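Local coordinates for stage II sporulation protein Q (Bacillus subtilis, PDB 3TUF) that forms with SpoIIIAH a channel between forespore and mother cell, takes part in forespore engulfment and is required for anchoring membrane proteins at the septal membrane, at residues G91-V96 with I149-K154; P111-V116 with V128-S133. All blocks are in the same frame, centred on the assembly; numbering follows the deposited sequence.

Contact 1: G91-V96 with I149-K154; sequences GKDFDV and IGKSGK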
loop_
_atom_site.group_PDB
_atom_site.type_symbol
_atom_site.label_atom_id
_atom_site.label_comp_id
_atom_site.label_asym_id
_atom_site.label_seq_id
_atom_site.Cartn_x
_atom_site.Cartn_y
_atom_site.Cartn_z
ATOM N N GLY A 91 -43.991 10.636 -17.067
ATOM C CA GLY A 91 -42.929 11.519 -16.525
ATOM C C GLY A 91 -43.387 12.960 -16.365
ATOM O O GLY A 91 -42.615 13.905 -16.646
ATOM N N LYS A 92 -44.650 13.145 -15.958
ATOM C CA LYS A 92 -45.167 14.465 -15.582
ATOM C C LYS A 92 -44.769 14.749 -14.130
ATOM O O LYS A 92 -44.520 13.822 -13.320
ATOM C CB LYS A 92 -46.697 14.520 -15.684
ATOM C CG LYS A 92 -47.311 14.297 -17.067
ATOM C CD LYS A 92 -48.824 14.002 -16.960
ATOM C CE LYS A 92 -49.406 13.407 -18.269
ATOM N NZ LYS A 92 -50.894 13.391 -18.223
ATOM N N ASP A 93 -44.733 16.034 -13.803
ATOM C CA ASP A 93 -44.413 16.516 -12.474
ATOM C C ASP A 93 -45.352 15.918 -11.467
ATOM O O ASP A 93 -46.521 15.671 -11.798
ATOM C CB ASP A 93 -44.606 18.037 -12.412
ATOM C CG ASP A 93 -43.436 18.806 -12.985
ATOM O OD1 ASP A 93 -42.395 18.209 -13.335
ATOM O OD2 ASP A 93 -43.540 20.039 -13.091
ATOM N N PHE A 94 -44.903 15.725 -10.232
ATOM C CA PHE A 94 -45.847 15.302 -9.239
ATOM C C PHE A 94 -45.339 15.720 -7.887
ATOM O O PHE A 94 -44.145 16.087 -7.728
ATOM C CB PHE A 94 -46.011 13.781 -9.330
ATOM C CG PHE A 94 -44.684 12.987 -9.124
ATOM C CD1 PHE A 94 -44.286 12.613 -7.809
ATOM C CD2 PHE A 94 -43.855 12.621 -10.228
ATOM C CE1 PHE A 94 -43.057 11.934 -7.576
ATOM C CE2 PHE A 94 -42.669 11.931 -10.032
ATOM C CZ PHE A 94 -42.260 11.586 -8.692
ATOM N N ASP A 95 -46.192 15.675 -6.888
ATOM C CA ASP A 95 -45.839 16.329 -5.643
ATOM C C ASP A 95 -45.238 15.288 -4.792
ATOM O O ASP A 95 -45.752 14.177 -4.722
ATOM C CB ASP A 95 -47.067 16.947 -4.981
ATOM C CG ASP A 95 -47.783 18.018 -5.908
ATOM O OD1 ASP A 95 -47.200 19.127 -6.129
ATOM O OD2 ASP A 95 -48.910 17.755 -6.398
ATOM N N VAL A 96 -44.112 15.630 -4.184
ATOM C CA VAL A 96 -43.461 14.772 -3.213
ATOM C C VAL A 96 -43.839 15.170 -1.785
ATOM O O VAL A 96 -43.968 16.373 -1.495
ATOM C CB VAL A 96 -41.993 15.018 -3.371
ATOM C CG1 VAL A 96 -41.126 14.503 -2.107
ATOM C CG2 VAL A 96 -41.537 14.513 -4.732
ATOM N N ILE A 149 -43.642 18.427 0.301
ATOM C CA ILE A 149 -42.436 19.157 0.553
ATOM C C ILE A 149 -41.716 19.559 -0.708
ATOM O O ILE A 149 -40.714 20.265 -0.633
ATOM C CB ILE A 149 -41.472 18.387 1.467
ATOM C CG1 ILE A 149 -40.987 17.133 0.764
ATOM C CG2 ILE A 149 -42.129 18.127 2.886
ATOM C CD1 ILE A 149 -40.192 16.235 1.683
ATOM N N GLY A 150 -42.201 19.131 -1.861
ATOM C CA GLY A 150 -41.574 19.625 -3.095
ATOM C C GLY A 150 -42.212 19.068 -4.328
ATOM O O GLY A 150 -43.303 18.499 -4.221
ATOM N N LYS A 151 -41.566 19.241 -5.493
ATOM C CA LYS A 151 -42.083 18.673 -6.765
ATOM C C LYS A 151 -41.004 17.828 -7.441
ATOM O O LYS A 151 -39.830 18.181 -7.390
ATOM C CB LYS A 151 -42.560 19.748 -7.764
ATOM C CG LYS A 151 -43.747 19.252 -8.626
ATOM C CD LYS A 151 -44.426 20.312 -9.507
ATOM C CE LYS A 151 -45.429 21.305 -8.813
ATOM N NZ LYS A 151 -46.373 20.598 -7.909
ATOM N N SER A 152 -41.411 16.729 -8.082
ATOM C CA SER A 152 -40.467 15.976 -8.851
ATOM C C SER A 152 -39.760 16.879 -9.882
ATOM O O SER A 152 -40.280 17.926 -10.300
ATOM C CB SER A 152 -41.184 14.873 -9.592
ATOM O OG SER A 152 -41.686 15.348 -10.838
ATOM N N GLY A 153 -38.561 16.457 -10.288
ATOM C CA GLY A 153 -37.882 17.081 -11.420
ATOM C C GLY A 153 -36.816 16.213 -12.010
ATOM O O GLY A 153 -36.483 15.157 -11.449
ATOM N N LYS A 154 -36.279 16.657 -13.139
ATOM C CA LYS A 154 -35.106 16.016 -13.720
ATOM C C LYS A 154 -33.832 16.616 -13.115
ATOM O O LYS A 154 -33.879 17.735 -12.518
ATOM C CB LYS A 154 -35.004 16.211 -15.236
ATOM C CG LYS A 154 -36.297 16.326 -16.024
ATOM C CD LYS A 154 -35.850 16.201 -17.457
ATOM C CE LYS A 154 -36.870 16.647 -18.508
ATOM N NZ LYS A 154 -37.411 15.407 -19.218
#
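Ser152 meets Phe94 in two ways at once. Its CB sits over one face of the phenyl ring, 3.5 Å from the ring centroid and displaced toward the rim near CE2, a CH-pi contact. Its OG accepts a hydrogen bond from Phe94 N at 3.3 Å, somewhat bent. The ring reaches this place because CG stands between the backbone N and the carbonyl carbon (chi1 59°), which swings it back toward the serine although the CB bond itself leads away. Serine suits the spot, being small enough to lie under a ring and still polar. On the backbone, Ser152 N donates to Phe94 O at 2.8 Å in an almost straight bond of 171°.

Further along, 95-96 and 149-151 pair as antiparallel strands within the domain of the M23 peptidase family, to which the chain belongs by sequence. Val96 O accepts from both Ile149 N (2.7 Å) and Gly150 N, the classic beta bulge in which both residues face Val96, and Val96 N returns a bond to Gly150 O. On the face carrying Asp95 and Lys151, the lysine chain bends at chi3 and chi4, bringing NZ to Asp95 OD1 in a salt bridge, while its CD packs on Asp93 CB.

Asn163 forms the second shell, bonding Ser152 OG through OD1 and Asp93 OD1 through ND2. Beyond the ring and Val96 lies Val165 of strand 165-171. A serine in place of Phe94 would probably leave Ser152 CB without its aromatic cover and open a gap against Val165 and Val45.

The chemistry is thus divided: the partly exposed ion pair can tie the strands at the protein's margin, whereas the buried Ser152 hydroxyl is gripped by Phe94 N and Asn163.

Contact 2: P111-V116 with V128-S133; sequences PVLGYV and VYQSLS
Tyr115 and Leu132 meet in a largely buried backbone pairing, where the turn leading from strand 102-110 into strand 116-120 closes against the far end of strand 125-132. Tyr115 N donates to Leu132 O at 2.9 Å, and the CB atoms of the two residues touch at 3.5 Å. The same Leu132 O also lies at the edge of the tyrosine ring, in its plane and 3.7 Å from CD2. Leucine turns its branched end toward Val117, Val165 and Val96, as befits a residue facing the interior.

Ser131 and Leu132 both face Tyr115, the pattern of a G1 beta bulge, and it falls where the strand turns a corner; Ser131 adopts a positive phi of 73°. Its N makes a weak, bent bond to Leu113 O, and its OG is held by Gly153 O. Gly114 also has positive phi, and a side chain there would crowd Leu132 O and Ser131 CA, so glycine fits the turn.

Leu113 lies obliquely across Gln130, with CD2 3.7 Å from NE2 and CD1 near OE1, so that two methyls cover the amide of a side chain extended beyond CG. Next along, the CA-H of Gln130 points at Tyr115 O (3.3 Å, 150° at the hydrogen). Beta-branched valines suit the extended backbone beyond: Val116 CG1 approaches Val128 CG1 at 4.2 Å.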
loop_
_atom_site.group_PDB
_atom_site.type_symbol
_atom_site.label_atom_id
_atom_site.label_comp_id
_atom_site.label_asym_id
_atom_site.label_seq_id
_atom_site.Cartn_x
_atom_site.Cartn_y
_atom_site.Cartn_z
ATOM N N PRO A 111 -26.514 22.112 -8.063
ATOM C CA PRO A 111 -26.587 22.155 -9.558
ATOM C C PRO A 111 -26.560 20.779 -10.228
ATOM O O PRO A 111 -27.003 20.637 -11.382
ATOM C CB PRO A 111 -25.369 22.974 -9.956
ATOM C CG PRO A 111 -24.335 22.721 -8.713
ATOM C CD PRO A 111 -25.251 22.642 -7.500
ATOM N N VAL A 112 -26.075 19.769 -9.506
ATOM C CA VAL A 112 -26.068 18.412 -10.034
ATOM C C VAL A 112 -27.267 17.596 -9.564
ATOM O O VAL A 112 -27.904 16.901 -10.365
ATOM C CB VAL A 112 -24.829 17.731 -9.581
ATOM C CG1 VAL A 112 -24.863 16.183 -9.895
ATOM C CG2 VAL A 112 -23.668 18.421 -10.231
ATOM N N LEU A 113 -27.555 17.679 -8.270
ATOM C CA LEU A 113 -28.653 16.925 -7.642
ATOM C C LEU A 113 -30.097 17.507 -7.798
ATOM O O LEU A 113 -31.080 16.801 -7.546
ATOM C CB LEU A 113 -28.323 16.689 -6.156
ATOM C CG LEU A 113 -27.038 15.884 -5.854
ATOM C CD1 LEU A 113 -26.811 15.583 -4.296
ATOM C CD2 LEU A 113 -27.020 14.596 -6.700
ATOM N N GLY A 114 -30.249 18.753 -8.251
ATOM C CA GLY A 114 -31.550 19.489 -8.148
ATOM C C GLY A 114 -31.736 19.944 -6.689
ATOM O O GLY A 114 -30.792 19.965 -5.865
ATOM N N TYR A 115 -32.945 20.293 -6.317
ATOM C CA TYR A 115 -33.184 20.482 -4.877
ATOM C C TYR A 115 -33.012 19.249 -4.018
ATOM O O TYR A 115 -33.322 18.138 -4.441
ATOM C CB TYR A 115 -34.562 21.002 -4.665
ATOM C CG TYR A 115 -34.621 22.477 -4.773
ATOM C CD1 TYR A 115 -34.354 23.294 -3.648
ATOM C CD2 TYR A 115 -35.004 23.091 -5.999
ATOM C CE1 TYR A 115 -34.477 24.726 -3.737
ATOM C CE2 TYR A 115 -35.128 24.507 -6.105
ATOM C CZ TYR A 115 -34.859 25.288 -4.965
ATOM O OH TYR A 115 -34.989 26.636 -5.078
ATOM N N VAL A 116 -32.530 19.420 -2.806
ATOM C CA VAL A 116 -32.305 18.256 -1.974
ATOM C C VAL A 116 -32.903 18.644 -0.675
ATOM O O VAL A 116 -32.608 19.744 -0.178
ATOM C CB VAL A 116 -30.786 17.959 -1.726
ATOM C CG1 VAL A 116 -30.608 16.796 -0.705
ATOM C CG2 VAL A 116 -29.986 17.664 -3.052
ATOM N N VAL A 128 -34.389 11.360 2.700
ATOM C CA VAL A 128 -33.757 12.267 1.720
ATOM C C VAL A 128 -34.575 12.267 0.439
ATOM O O VAL A 128 -34.980 11.219 -0.123
ATOM C CB VAL A 128 -32.236 11.901 1.449
ATOM C CG1 VAL A 128 -31.533 12.830 0.392
ATOM C CG2 VAL A 128 -31.444 11.882 2.767
ATOM N N TYR A 129 -34.851 13.476 -0.012
ATOM C CA TYR A 129 -35.631 13.655 -1.211
ATOM C C TYR A 129 -34.811 14.568 -2.033
ATOM O O TYR A 129 -34.343 15.619 -1.524
ATOM C CB TYR A 129 -36.925 14.348 -0.847
ATOM C CG TYR A 129 -37.593 13.735 0.370
ATOM C CD1 TYR A 129 -37.122 14.023 1.665
ATOM C CD2 TYR A 129 -38.679 12.863 0.229
ATOM C CE1 TYR A 129 -37.710 13.479 2.819
ATOM C CE2 TYR A 129 -39.296 12.277 1.389
ATOM C CZ TYR A 129 -38.780 12.610 2.675
ATOM O OH TYR A 129 -39.359 12.057 3.788
ATOM N N GLN A 130 -34.650 14.218 -3.300
ATOM C CA GLN A 130 -33.616 14.840 -4.089
ATOM C C GLN A 130 -34.043 14.694 -5.519
ATOM O O GLN A 130 -34.899 13.897 -5.786
ATOM C CB GLN A 130 -32.298 14.118 -3.756
ATOM C CG GLN A 130 -31.569 13.560 -4.942
ATOM C CD GLN A 130 -30.230 12.961 -4.607
ATOM O OE1 GLN A 130 -29.704 13.116 -3.458
ATOM N NE2 GLN A 130 -29.649 12.253 -5.618
ATOM N N SER A 131 -33.481 15.467 -6.450
ATOM C CA SER A 131 -34.055 15.667 -7.831
ATOM C C SER A 131 -35.335 16.553 -7.977
ATOM O O SER A 131 -35.916 16.681 -9.096
ATOM C CB SER A 131 -34.223 14.374 -8.614
ATOM O OG SER A 131 -34.036 14.678 -10.006
ATOM N N LEU A 132 -35.743 17.170 -6.849
ATOM C CA LEU A 132 -36.842 18.132 -6.794
ATOM C C LEU A 132 -36.578 19.364 -7.721
ATOM O O LEU A 132 -35.407 19.857 -7.834
ATOM C CB LEU A 132 -37.027 18.594 -5.348
ATOM C CG LEU A 132 -37.183 17.460 -4.329
ATOM C CD1 LEU A 132 -37.762 17.934 -2.990
ATOM C CD2 LEU A 132 -38.080 16.411 -4.881
ATOM N N SER A 133 -37.685 19.807 -8.365
ATOM C CA SER A 133 -37.835 20.996 -9.205
ATOM C C SER A 133 -38.094 22.170 -8.316
ATOM O O SER A 133 -37.703 23.309 -8.646
ATOM C CB SER A 133 -39.135 20.911 -9.991
ATOM O OG SER A 133 -39.059 19.954 -11.021
#

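How the contacts relate
The contacts share no segment and lie in different sheets, their centres about 10 Å apart. Contact 1 joins strands 95-97 and 148-151 of a small antiparallel sheet and is only partly buried, so charged side chains can serve it; contact 2 belongs to the larger curled sheet, is mostly buried, and relies on apolar groups and backbone bonds. They meet directly at Ser133, whose N and OG probably bond Lys151 O and Ser152 O (2.9 and 2.5 Å respectively), while Val96 from contact 1 packs on Tyr129 and Leu132 from contact 2, joining the two sheets across the interior.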